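Local coordinates for protein aminotransferase (Bacillus subtilis, PDB 6L1O) that transfers amino groups with pyridoxal 5'-phosphate as cofactor and takes part in the biosynthesis of the dipeptide antibiotic bacilysin, at residues Arg296-Arg301 / Ser369-Gln374; Lys311-Lys316 / Arg383-Asn388; Glu335-Phe340 / Pro354-Gly359; Ala348-Thr353 / Arg378-Arg383. All coordinates share one frame; numbering follows the deposited sequence.

Contact 1. Residues Arg296-Arg301 / Ser369-Gln374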
# COMPACT_ATOMS: atom_id res chain seq x y z
N ARG B 296 30.60 2.07 -6.93
CA ARG B 296 31.84 1.66 -7.57
C ARG B 296 31.70 0.27 -8.15
O ARG B 296 32.27 -0.00 -9.20
CB ARG B 296 33.05 1.70 -6.60
CG ARG B 296 33.47 3.06 -6.08
CD ARG B 296 34.86 2.99 -5.42
NE ARG B 296 34.83 2.30 -4.11
CZ ARG B 296 34.48 2.89 -2.97
NH1 ARG B 296 34.24 4.20 -2.94
NH2 ARG B 296 34.48 2.22 -1.84
N ILE B 297 30.92 -0.60 -7.51
CA ILE B 297 30.58 -1.91 -8.07
C ILE B 297 29.88 -1.76 -9.42
O ILE B 297 30.24 -2.44 -10.41
CB ILE B 297 29.74 -2.76 -7.14
CG1 ILE B 297 30.58 -3.21 -5.92
CG2 ILE B 297 29.15 -3.99 -7.84
CD1 ILE B 297 29.81 -3.74 -4.74
N TYR B 298 28.83 -0.91 -9.45
CA TYR B 298 28.11 -0.72 -10.71
C TYR B 298 29.01 -0.14 -11.78
O TYR B 298 28.96 -0.60 -12.94
CB TYR B 298 26.85 0.14 -10.48
CG TYR B 298 25.79 -0.59 -9.70
CD1 TYR B 298 25.53 -1.94 -9.92
CD2 TYR B 298 25.03 0.06 -8.71
CE1 TYR B 298 24.55 -2.60 -9.22
CE2 TYR B 298 24.07 -0.59 -8.01
CZ TYR B 298 23.81 -1.90 -8.25
OH TYR B 298 22.80 -2.56 -7.58
N LYS B 299 29.84 0.86 -11.43
CA LYS B 299 30.74 1.47 -12.39
C LYS B 299 31.75 0.44 -12.97
O LYS B 299 32.03 0.44 -14.15
CB LYS B 299 31.46 2.68 -11.75
CG LYS B 299 32.48 3.41 -12.63
CD LYS B 299 31.86 3.88 -13.94
CE LYS B 299 32.87 4.67 -14.79
NZ LYS B 299 32.53 4.61 -16.24
N GLU B 300 32.25 -0.44 -12.12
CA GLU B 300 33.14 -1.49 -12.59
C GLU B 300 32.44 -2.43 -13.56
O GLU B 300 33.03 -2.86 -14.55
CB GLU B 300 33.69 -2.25 -11.41
CG GLU B 300 34.45 -3.53 -11.70
CD GLU B 300 35.70 -3.32 -12.52
OE1 GLU B 300 36.33 -2.23 -12.42
OE2 GLU B 300 36.08 -4.28 -13.26
N ARG B 301 31.20 -2.79 -13.27
CA ARG B 301 30.45 -3.70 -14.13
C ARG B 301 30.21 -3.02 -15.47
O ARG B 301 30.38 -3.64 -16.49
CB ARG B 301 29.11 -4.11 -13.49
CG ARG B 301 29.27 -5.07 -12.34
CD ARG B 301 27.96 -5.32 -11.64
NE ARG B 301 28.13 -6.23 -10.49
CZ ARG B 301 27.14 -6.62 -9.71
NH1 ARG B 301 25.87 -6.25 -9.95
NH2 ARG B 301 27.39 -7.46 -8.75
N SER B 369 20.75 -4.15 -17.94
CA SER B 369 20.98 -3.72 -16.55
C SER B 369 22.19 -4.41 -16.00
O SER B 369 22.43 -5.59 -16.28
CB SER B 369 19.78 -3.99 -15.66
OG SER B 369 19.35 -5.28 -15.89
N MET B 370 22.90 -3.70 -15.16
CA MET B 370 24.17 -4.19 -14.65
C MET B 370 23.99 -4.71 -13.20
O MET B 370 24.91 -4.63 -12.39
CB MET B 370 25.19 -3.11 -14.68
CG MET B 370 25.52 -2.56 -16.05
SD MET B 370 26.39 -3.72 -17.08
CE MET B 370 25.09 -4.32 -18.11
N VAL B 371 22.83 -5.26 -12.92
CA VAL B 371 22.55 -5.90 -11.61
C VAL B 371 22.74 -7.41 -11.71
O VAL B 371 21.91 -8.19 -11.27
CB VAL B 371 21.11 -5.55 -11.08
CG1 VAL B 371 21.04 -4.10 -10.65
CG2 VAL B 371 20.00 -5.92 -12.06
N SER B 372 23.85 -7.83 -12.29
CA SER B 372 24.22 -9.20 -12.35
C SER B 372 25.73 -9.34 -12.14
O SER B 372 26.55 -8.41 -12.44
CB SER B 372 23.83 -9.78 -13.70
OG SER B 372 22.46 -10.10 -13.77
N LYS B 373 26.11 -10.51 -11.66
CA LYS B 373 27.53 -10.75 -11.30
C LYS B 373 28.43 -10.77 -12.57
O LYS B 373 27.95 -11.06 -13.66
CB LYS B 373 27.61 -12.08 -10.52
CG LYS B 373 27.39 -13.33 -11.37
CD LYS B 373 27.22 -14.63 -10.58
CE LYS B 373 25.84 -14.68 -9.90
NZ LYS B 373 25.52 -16.01 -9.34
N GLN B 374 29.72 -10.51 -12.39
CA GLN B 374 30.68 -10.46 -13.51
C GLN B 374 30.56 -11.61 -14.53
O GLN B 374 30.54 -11.39 -15.75
CB GLN B 374 32.12 -10.43 -12.96
CG GLN B 374 33.19 -10.93 -13.95
CD GLN B 374 34.59 -11.01 -13.32
OE1 GLN B 374 34.99 -10.12 -12.59
NE2 GLN B 374 35.32 -12.09 -13.59
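Helix 289-313 passes the loop that follows strand 365-369 so closely that the CA atoms of Arg-301 and Met-370 lie 6.3 Å apart. Arg-301 carries the contact. Its side chain runs extended from CG to NE, with chi3 at -179°, and this reach lays the guanidinium group along the loop backbone. Arg-301 NH1 donates to the carbonyl oxygen of Met-370 over 3.1 Å in a nearly straight bond (170° at the hydrogen), and the acceptor lies in the guanidinium plane. The Ser-372 carbonyl oxygen instead sits over one face of the group, 3.3 Å from Arg-301 CZ, while Ile-297 CG2 packs on the opposite face. A salt bridge from NH1 to Asp-43 gives the same nitrogen a charged partner, so the arginine links the helix, the loop and Asp-43. Tyr-298 meets the loop obliquely: its CD1 stands 3.7 Å from Met-370 O, and Val-371 CG1 packs 4.1 Å from Tyr-298 CE1. Phe-212 meets the Tyr-298 ring edge-to-face, and Phe-324 also lies against it. The loop thus turns from strand 365-369 into helix 374-385, with Lys-373 as the N-cap, while it rests against the flank of helix 289-313.

Contact 2. Residues Lys311-Lys316 / Arg383-Asn388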
# COMPACT_ATOMS: atom_id res chain seq x y z
N LYS B 311 34.98 -5.20 -27.69
CA LYS B 311 36.02 -6.11 -28.11
C LYS B 311 35.49 -7.37 -28.73
O LYS B 311 36.01 -7.78 -29.79
CB LYS B 311 36.97 -6.50 -26.95
N GLU B 312 34.51 -8.00 -28.08
CA GLU B 312 34.05 -9.31 -28.48
C GLU B 312 32.98 -9.29 -29.57
O GLU B 312 32.94 -10.17 -30.44
CB GLU B 312 33.56 -10.11 -27.29
CG GLU B 312 34.62 -10.40 -26.25
CD GLU B 312 35.81 -11.20 -26.78
OE1 GLU B 312 35.59 -12.31 -27.33
OE2 GLU B 312 36.96 -10.70 -26.67
N LEU B 313 32.11 -8.32 -29.50
CA LEU B 313 30.93 -8.28 -30.41
C LEU B 313 31.05 -7.20 -31.44
O LEU B 313 30.29 -7.21 -32.42
CB LEU B 313 29.65 -8.07 -29.61
CG LEU B 313 29.36 -9.03 -28.49
CD1 LEU B 313 28.14 -8.58 -27.69
CD2 LEU B 313 29.17 -10.43 -29.03
N GLY B 314 31.94 -6.23 -31.22
CA GLY B 314 31.91 -5.00 -32.02
C GLY B 314 30.69 -4.12 -31.73
O GLY B 314 30.28 -3.31 -32.56
N TRP B 315 30.12 -4.28 -30.53
CA TRP B 315 28.92 -3.52 -30.10
C TRP B 315 29.31 -2.32 -29.24
O TRP B 315 29.57 -2.47 -28.04
CB TRP B 315 27.96 -4.44 -29.33
CG TRP B 315 26.55 -3.92 -29.16
CD1 TRP B 315 26.04 -2.74 -29.66
CD2 TRP B 315 25.48 -4.57 -28.51
NE1 TRP B 315 24.70 -2.63 -29.33
CE2 TRP B 315 24.34 -3.75 -28.64
CE3 TRP B 315 25.36 -5.79 -27.82
CZ2 TRP B 315 23.12 -4.09 -28.10
CZ3 TRP B 315 24.12 -6.12 -27.26
CH2 TRP B 315 23.03 -5.27 -27.42
N LYS B 316 29.38 -1.14 -29.84
CA LYS B 316 29.84 0.03 -29.14
C LYS B 316 28.63 0.64 -28.38
O LYS B 316 27.56 0.79 -28.95
CB LYS B 316 30.47 1.08 -30.11
N ARG B 383 27.52 -15.79 -25.28
CA ARG B 383 26.38 -16.37 -25.99
C ARG B 383 26.02 -15.58 -27.24
O ARG B 383 25.71 -16.16 -28.28
CB ARG B 383 25.18 -16.52 -25.08
CG ARG B 383 25.38 -17.49 -23.94
CD ARG B 383 24.14 -17.53 -23.13
NE ARG B 383 24.24 -18.42 -22.00
CZ ARG B 383 23.21 -18.78 -21.26
NH1 ARG B 383 21.99 -18.29 -21.53
NH2 ARG B 383 23.41 -19.57 -20.22
N ILE B 384 26.07 -14.26 -27.13
CA ILE B 384 25.71 -13.40 -28.23
C ILE B 384 26.75 -13.46 -29.34
O ILE B 384 26.41 -13.31 -30.53
CB ILE B 384 25.49 -11.95 -27.74
CG1 ILE B 384 24.24 -11.90 -26.86
CG2 ILE B 384 25.36 -10.97 -28.90
CD1 ILE B 384 23.86 -10.45 -26.42
N GLN B 385 28.01 -13.65 -28.97
CA GLN B 385 29.07 -13.79 -29.94
C GLN B 385 28.78 -14.87 -30.99
O GLN B 385 29.07 -14.67 -32.15
CB GLN B 385 30.38 -14.10 -29.26
CG GLN B 385 31.56 -13.75 -30.12
CD GLN B 385 32.85 -14.04 -29.38
OE1 GLN B 385 33.00 -15.12 -28.81
NE2 GLN B 385 33.77 -13.07 -29.36
N LYS B 386 28.19 -15.98 -30.57
CA LYS B 386 27.87 -17.07 -31.47
C LYS B 386 26.88 -16.65 -32.56
O LYS B 386 26.86 -17.26 -33.62
CB LYS B 386 27.35 -18.27 -30.68
CG LYS B 386 28.40 -18.89 -29.76
CD LYS B 386 27.87 -20.04 -28.94
CE LYS B 386 26.88 -19.54 -27.89
NZ LYS B 386 26.48 -20.58 -26.91
N LEU B 387 26.07 -15.62 -32.30
CA LEU B 387 25.03 -15.18 -33.25
C LEU B 387 25.59 -14.48 -34.46
O LEU B 387 24.93 -14.41 -35.49
CB LEU B 387 24.03 -14.25 -32.55
CG LEU B 387 23.31 -14.81 -31.32
CD1 LEU B 387 22.19 -13.87 -30.91
CD2 LEU B 387 22.74 -16.17 -31.65
N ASN B 388 26.77 -13.91 -34.31
CA ASN B 388 27.45 -13.19 -35.39
C ASN B 388 26.63 -12.01 -35.95
O ASN B 388 26.58 -11.78 -37.15
CB ASN B 388 27.81 -14.19 -36.49
CG ASN B 388 28.81 -13.62 -37.47
OD1 ASN B 388 28.46 -13.22 -38.60
ND2 ASN B 388 30.06 -13.56 -37.05
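Gln-385 reaches across to Glu-312 and places two bonds with a single amide nitrogen. Gln-385 NE2 donates to the backbone carbonyl oxygen of Glu-312 over 3.2 Å, nearly straight at 165° and close to the plane of the amide. The second bond of Gln-385 NE2, to Glu-312 OE1, is shorter at 2.8 Å but bent to 137°, and it meets the carboxylate oxygen from above the carboxylate plane. The two flat groups are turned 58° against each other, which fits this oblique approach. Gln-385 spans the gap because its chain stays extended beyond CG, whereas Glu-312 bends at chi2, which brings OE1 within reach of the same amide nitrogen. One amide thus serves both the side chain and the main chain of the same residue, and the carbonyl it takes lies in the last turn of helix 289-313. The contact joins the C-terminal ends of two helices, 289-313 and 374-385, in this class I aminotransferase; Gly-314, with positive phi, ends the first. Beneath the polar bridge, Leu-313 CD2 packs 3.9 Å from Ile-384 CG2 and 3.4 Å from Gln-385 N, the two hydrophobic side chains crossing at about a right angle. Further in, Ile-384 CD1 approaches the edge of the Trp-315 ring at CZ3, 4.4 Å away. The indole NE1 is satisfied by the carbonyl oxygen of Glu-329, and Phe-391 stacks on the ring.

Contact 3. Residues Glu335-Phe340 / Pro354-Gly359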
# COMPACT_ATOMS: atom_id res chain seq x y z
N GLU B 335 14.55 -3.93 -37.41
CA GLU B 335 13.71 -2.73 -37.50
C GLU B 335 13.27 -2.16 -36.13
O GLU B 335 13.27 -0.94 -35.95
CB GLU B 335 12.48 -3.03 -38.37
CG GLU B 335 12.82 -3.13 -39.87
CD GLU B 335 13.16 -1.77 -40.50
OE1 GLU B 335 13.10 -0.71 -39.81
OE2 GLU B 335 13.48 -1.76 -41.71
N THR B 336 12.90 -3.03 -35.19
CA THR B 336 12.49 -2.59 -33.87
C THR B 336 13.16 -3.34 -32.73
O THR B 336 13.67 -4.41 -32.92
CB THR B 336 10.99 -2.72 -33.62
OG1 THR B 336 10.67 -4.11 -33.47
CG2 THR B 336 10.18 -2.05 -34.74
N SER B 337 13.05 -2.76 -31.53
CA SER B 337 13.67 -3.31 -30.35
C SER B 337 13.05 -4.61 -29.93
O SER B 337 13.77 -5.49 -29.45
CB SER B 337 13.64 -2.26 -29.22
OG SER B 337 12.29 -1.97 -28.85
N HIS B 338 11.74 -4.75 -30.10
CA HIS B 338 11.03 -5.98 -29.70
C HIS B 338 11.51 -7.15 -30.56
O HIS B 338 11.61 -8.25 -30.07
CB HIS B 338 9.50 -5.87 -29.79
CG HIS B 338 8.83 -5.53 -28.49
ND1 HIS B 338 8.12 -4.35 -28.30
CD2 HIS B 338 8.74 -6.20 -27.32
CE1 HIS B 338 7.63 -4.32 -27.07
NE2 HIS B 338 8.01 -5.42 -26.44
N GLN B 339 11.81 -6.88 -31.83
CA GLN B 339 12.31 -7.89 -32.77
C GLN B 339 13.76 -8.35 -32.36
O GLN B 339 14.10 -9.55 -32.37
CB GLN B 339 12.30 -7.25 -34.16
CG GLN B 339 12.77 -8.10 -35.28
CD GLN B 339 12.68 -7.35 -36.60
OE1 GLN B 339 11.93 -6.35 -36.72
NE2 GLN B 339 13.43 -7.84 -37.62
N PHE B 340 14.60 -7.38 -32.04
CA PHE B 340 15.97 -7.66 -31.56
C PHE B 340 16.00 -8.39 -30.21
O PHE B 340 16.70 -9.41 -30.09
CB PHE B 340 16.76 -6.39 -31.47
CG PHE B 340 18.19 -6.58 -31.01
CD1 PHE B 340 19.05 -7.39 -31.73
CD2 PHE B 340 18.65 -5.95 -29.88
CE1 PHE B 340 20.36 -7.57 -31.30
CE2 PHE B 340 19.95 -6.10 -29.45
CZ PHE B 340 20.80 -6.91 -30.17
N PRO B 354 13.37 -4.41 -24.25
CA PRO B 354 13.25 -3.66 -25.50
C PRO B 354 12.88 -2.23 -25.21
O PRO B 354 12.05 -1.97 -24.34
CB PRO B 354 12.15 -4.42 -26.28
CG PRO B 354 11.38 -5.16 -25.25
CD PRO B 354 12.28 -5.39 -24.08
N GLY B 355 13.55 -1.30 -25.89
CA GLY B 355 13.43 0.09 -25.59
C GLY B 355 12.02 0.62 -25.77
O GLY B 355 11.62 1.57 -25.15
N GLU B 356 11.26 -0.01 -26.63
CA GLU B 356 9.90 0.48 -26.88
C GLU B 356 8.93 0.24 -25.76
O GLU B 356 7.89 0.87 -25.70
CB GLU B 356 9.36 -0.01 -28.21
CG GLU B 356 9.25 -1.48 -28.38
CD GLU B 356 9.18 -1.82 -29.89
OE1 GLU B 356 8.07 -1.70 -30.47
OE2 GLU B 356 10.23 -2.15 -30.49
N ILE B 357 9.30 -0.55 -24.76
CA ILE B 357 8.41 -0.60 -23.63
C ILE B 357 8.43 0.72 -22.85
O ILE B 357 7.49 1.02 -22.09
CB ILE B 357 8.63 -1.80 -22.69
CG1 ILE B 357 9.82 -1.62 -21.84
CG2 ILE B 357 8.66 -3.11 -23.45
CD1 ILE B 357 9.47 -1.37 -20.42
N PHE B 358 9.46 1.53 -23.07
CA PHE B 358 9.53 2.88 -22.49
C PHE B 358 8.88 3.96 -23.36
O PHE B 358 8.88 5.12 -22.98
CB PHE B 358 11.00 3.22 -22.22
CG PHE B 358 11.70 2.20 -21.37
CD1 PHE B 358 11.56 2.21 -20.00
CD2 PHE B 358 12.48 1.20 -21.96
CE1 PHE B 358 12.17 1.24 -19.23
CE2 PHE B 358 13.10 0.24 -21.20
CZ PHE B 358 12.91 0.26 -19.83
N GLY B 359 8.39 3.59 -24.53
CA GLY B 359 7.70 4.54 -25.43
C GLY B 359 8.32 4.48 -26.81
O GLY B 359 9.37 3.87 -27.04
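Hydrogen bonds between Ser-337 and Glu-356 hold the start of helix 337-348 to the 3-10 turn 355-358. Ser-337 OG donates to Glu-356 OE2 over 2.6 Å, using the anti lone pair, and accepts from Glu-356 N at 3.1 Å. The serine hydroxyl therefore closes a small ring with the glutamate's own backbone. Glu-356 OE2 takes a second bond, 3.0 Å long, from His-338 N, which comes in from above the carboxylate plane. With chi1 at 61°, Glu-356 CG lies between its backbone N and carbonyl carbon, and the chain then extends toward the helix. Its probably negative charge lies at the helix N-terminus, where it should interact favourably with the helix dipole.

Apolar contacts gather on the His-338 ring beside these bonds. Pro-354 lies over one face of the imidazole in a CH-pi contact, its CB 4.1 Å from the His-338 ring centroid and CG 3.5 Å from His-338 CD2. Ile-357 CG2 meets the same ring obliquely, 3.8 Å from His-338 NE2.

The arrangement is that of a helix N-terminus: Thr-336 is the N-cap, its hydroxyl taking a weak bond from Gln-339 N, and the Glu-356 carboxylate, from the 3-10 segment after strand 353-354, accepts from a first-turn amide. The side chain of Ile-357 is about 7 Å from those of Tyr-128 and Asn-178, which bind the cofactor.

Contact 4. Residues Ala348-Thr353 / Arg378-Arg383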
# COMPACT_ATOMS: atom_id res chain seq x y z
N ALA B 348 19.97 -16.82 -28.13
CA ALA B 348 21.06 -16.76 -27.14
C ALA B 348 20.59 -17.04 -25.73
O ALA B 348 21.40 -17.11 -24.80
CB ALA B 348 21.74 -15.40 -27.20
N HIS B 349 19.27 -17.21 -25.55
CA HIS B 349 18.68 -17.31 -24.23
C HIS B 349 19.15 -16.25 -23.25
O HIS B 349 19.48 -16.56 -22.09
CB HIS B 349 18.93 -18.70 -23.67
CG HIS B 349 18.29 -19.78 -24.48
ND1 HIS B 349 18.57 -21.11 -24.27
CD2 HIS B 349 17.39 -19.73 -25.49
CE1 HIS B 349 17.84 -21.84 -25.11
NE2 HIS B 349 17.12 -21.03 -25.85
N VAL B 350 19.17 -15.00 -23.71
CA VAL B 350 19.42 -13.83 -22.81
C VAL B 350 18.25 -12.85 -22.87
O VAL B 350 17.55 -12.79 -23.90
CB VAL B 350 20.72 -13.13 -23.18
CG1 VAL B 350 21.88 -14.13 -23.08
CG2 VAL B 350 20.68 -12.48 -24.55
N VAL B 351 18.06 -12.10 -21.79
CA VAL B 351 17.02 -11.08 -21.71
C VAL B 351 17.60 -9.71 -21.61
O VAL B 351 18.40 -9.42 -20.70
CB VAL B 351 16.08 -11.32 -20.51
CG1 VAL B 351 15.02 -10.19 -20.41
CG2 VAL B 351 15.44 -12.66 -20.63
N VAL B 352 17.25 -8.88 -22.58
CA VAL B 352 17.39 -7.40 -22.48
C VAL B 352 15.98 -6.76 -22.55
O VAL B 352 15.05 -7.40 -23.04
CB VAL B 352 18.31 -6.81 -23.53
CG1 VAL B 352 19.70 -7.41 -23.41
CG2 VAL B 352 17.76 -7.04 -24.93
N THR B 353 15.83 -5.52 -22.10
CA THR B 353 14.53 -4.88 -22.15
C THR B 353 14.41 -4.13 -23.46
O THR B 353 15.22 -3.25 -23.73
CB THR B 353 14.32 -3.89 -21.01
OG1 THR B 353 14.82 -4.43 -19.79
CG2 THR B 353 12.81 -3.57 -20.85
N ARG B 378 29.70 -11.83 -18.44
CA ARG B 378 30.58 -12.43 -19.41
C ARG B 378 29.86 -13.44 -20.27
O ARG B 378 30.07 -13.47 -21.51
CB ARG B 378 31.80 -13.07 -18.78
CG ARG B 378 32.84 -13.51 -19.84
CD ARG B 378 33.98 -14.31 -19.24
NE ARG B 378 34.57 -13.63 -18.08
CZ ARG B 378 35.53 -12.71 -18.13
NH1 ARG B 378 36.02 -12.31 -19.29
NH2 ARG B 378 36.00 -12.19 -16.99
N GLU B 379 29.08 -14.28 -19.65
CA GLU B 379 28.35 -15.34 -20.35
C GLU B 379 27.29 -14.75 -21.34
O GLU B 379 27.13 -15.25 -22.45
CB GLU B 379 27.68 -16.26 -19.32
CG GLU B 379 26.88 -17.43 -19.86
CD GLU B 379 27.67 -18.44 -20.66
OE1 GLU B 379 28.93 -18.48 -20.57
OE2 GLU B 379 27.00 -19.20 -21.42
N PHE B 380 26.68 -13.63 -20.98
CA PHE B 380 25.81 -12.86 -21.90
C PHE B 380 26.57 -12.54 -23.21
O PHE B 380 26.11 -12.88 -24.32
CB PHE B 380 25.36 -11.55 -21.18
CG PHE B 380 24.52 -10.65 -22.03
CD1 PHE B 380 23.12 -10.80 -22.05
CD2 PHE B 380 25.10 -9.64 -22.78
CE1 PHE B 380 22.34 -9.95 -22.82
CE2 PHE B 380 24.32 -8.78 -23.54
CZ PHE B 380 22.95 -8.93 -23.56
N VAL B 381 27.77 -12.01 -23.07
CA VAL B 381 28.57 -11.68 -24.24
C VAL B 381 29.01 -12.94 -25.01
O VAL B 381 28.91 -12.98 -26.25
CB VAL B 381 29.77 -10.83 -23.89
CG1 VAL B 381 30.70 -10.68 -25.10
CG2 VAL B 381 29.33 -9.47 -23.40
N THR B 382 29.44 -13.96 -24.28
CA THR B 382 29.83 -15.24 -24.90
C THR B 382 28.73 -15.85 -25.76
O THR B 382 29.00 -16.36 -26.87
CB THR B 382 30.26 -16.26 -23.85
OG1 THR B 382 31.45 -15.79 -23.23
CG2 THR B 382 30.54 -17.67 -24.47
N ARG B 383 27.52 -15.79 -25.28
CA ARG B 383 26.38 -16.37 -25.99
C ARG B 383 26.02 -15.58 -27.24
O ARG B 383 25.71 -16.16 -28.28
CB ARG B 383 25.18 -16.52 -25.08
CG ARG B 383 25.38 -17.49 -23.94
CD ARG B 383 24.14 -17.53 -23.13
NE ARG B 383 24.24 -18.42 -22.00
CZ ARG B 383 23.21 -18.78 -21.26
NH1 ARG B 383 21.99 -18.29 -21.53
NH2 ARG B 383 23.41 -19.57 -20.22
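Strand 350-351, which pairs in parallel with strand 35-36 in a small two-stranded sheet, is packed here against helix 374-385. The chain arrives from helix 337-348, turns at His-349 with positive phi, and sends Val-350 toward the helix. Phe-380 is the main apolar partner. Its first torsion, chi1 177°, sets CG trans to the backbone N and carries the ring to the strand. There Val-350 CG2 meets Phe-380 CE1 obliquely at 3.5 Å, and Val-352 CG1 comes to the edge of the Phe-380 ring at CZ, 3.6 Å away. Both valines cross the phenylalanine side chain at about a right angle, so two valines, two residues apart in the chain, share one ring.

One turn on, Arg-383 runs past Val-350 in the opposite direction, its chain extended from CG to NE. The aliphatic part lies against the backbone, with Arg-383 CD 3.2 Å from the carbonyl oxygen of Ala-348. Beyond it, Arg-383 NE donates to Glu-379 OE2 over 2.9 Å, a nearly straight hydrogen bond (170° at the hydrogen) that forms part of a salt bridge within the helix, uses the anti lone pair and lies in the guanidinium plane. Arg-383 NH1 comes within 3.1 Å of His-349 O, near the plane of the group, and is hydrogen-bonded to the carbonyl oxygen of His-33.

The chemistry is therefore divided. Valines and phenylalanine fill the buried side, while the arginine, its rotation held by Glu-379 and His-33, places a probably positive charge beside the backbone carbonyls where the chain leaves helix 337-348.

Three of the contacts are partly buried, and contact 4 is the buried one. Contacts 1 and 2 both use helix 289-313, with their centres about 19 Å apart; contacts 2 and 4 share Arg-383 and helix 374-385, and their centres are about 10 Å apart. Helix 337-348 runs from contact 3 to contact 4. Chemistry follows place. Contact 2, farthest from the chain's centre, uses an amide bridge at helix ends, and contact 3 a carboxylate at a helix start. Contacts 1 and 4 each rely on an extended arginine beside backbone carbonyls, but only contact 4 adds a phenylalanine-valine cluster. Trp-315 of contact 2 packs on Phe-340 of contact 3.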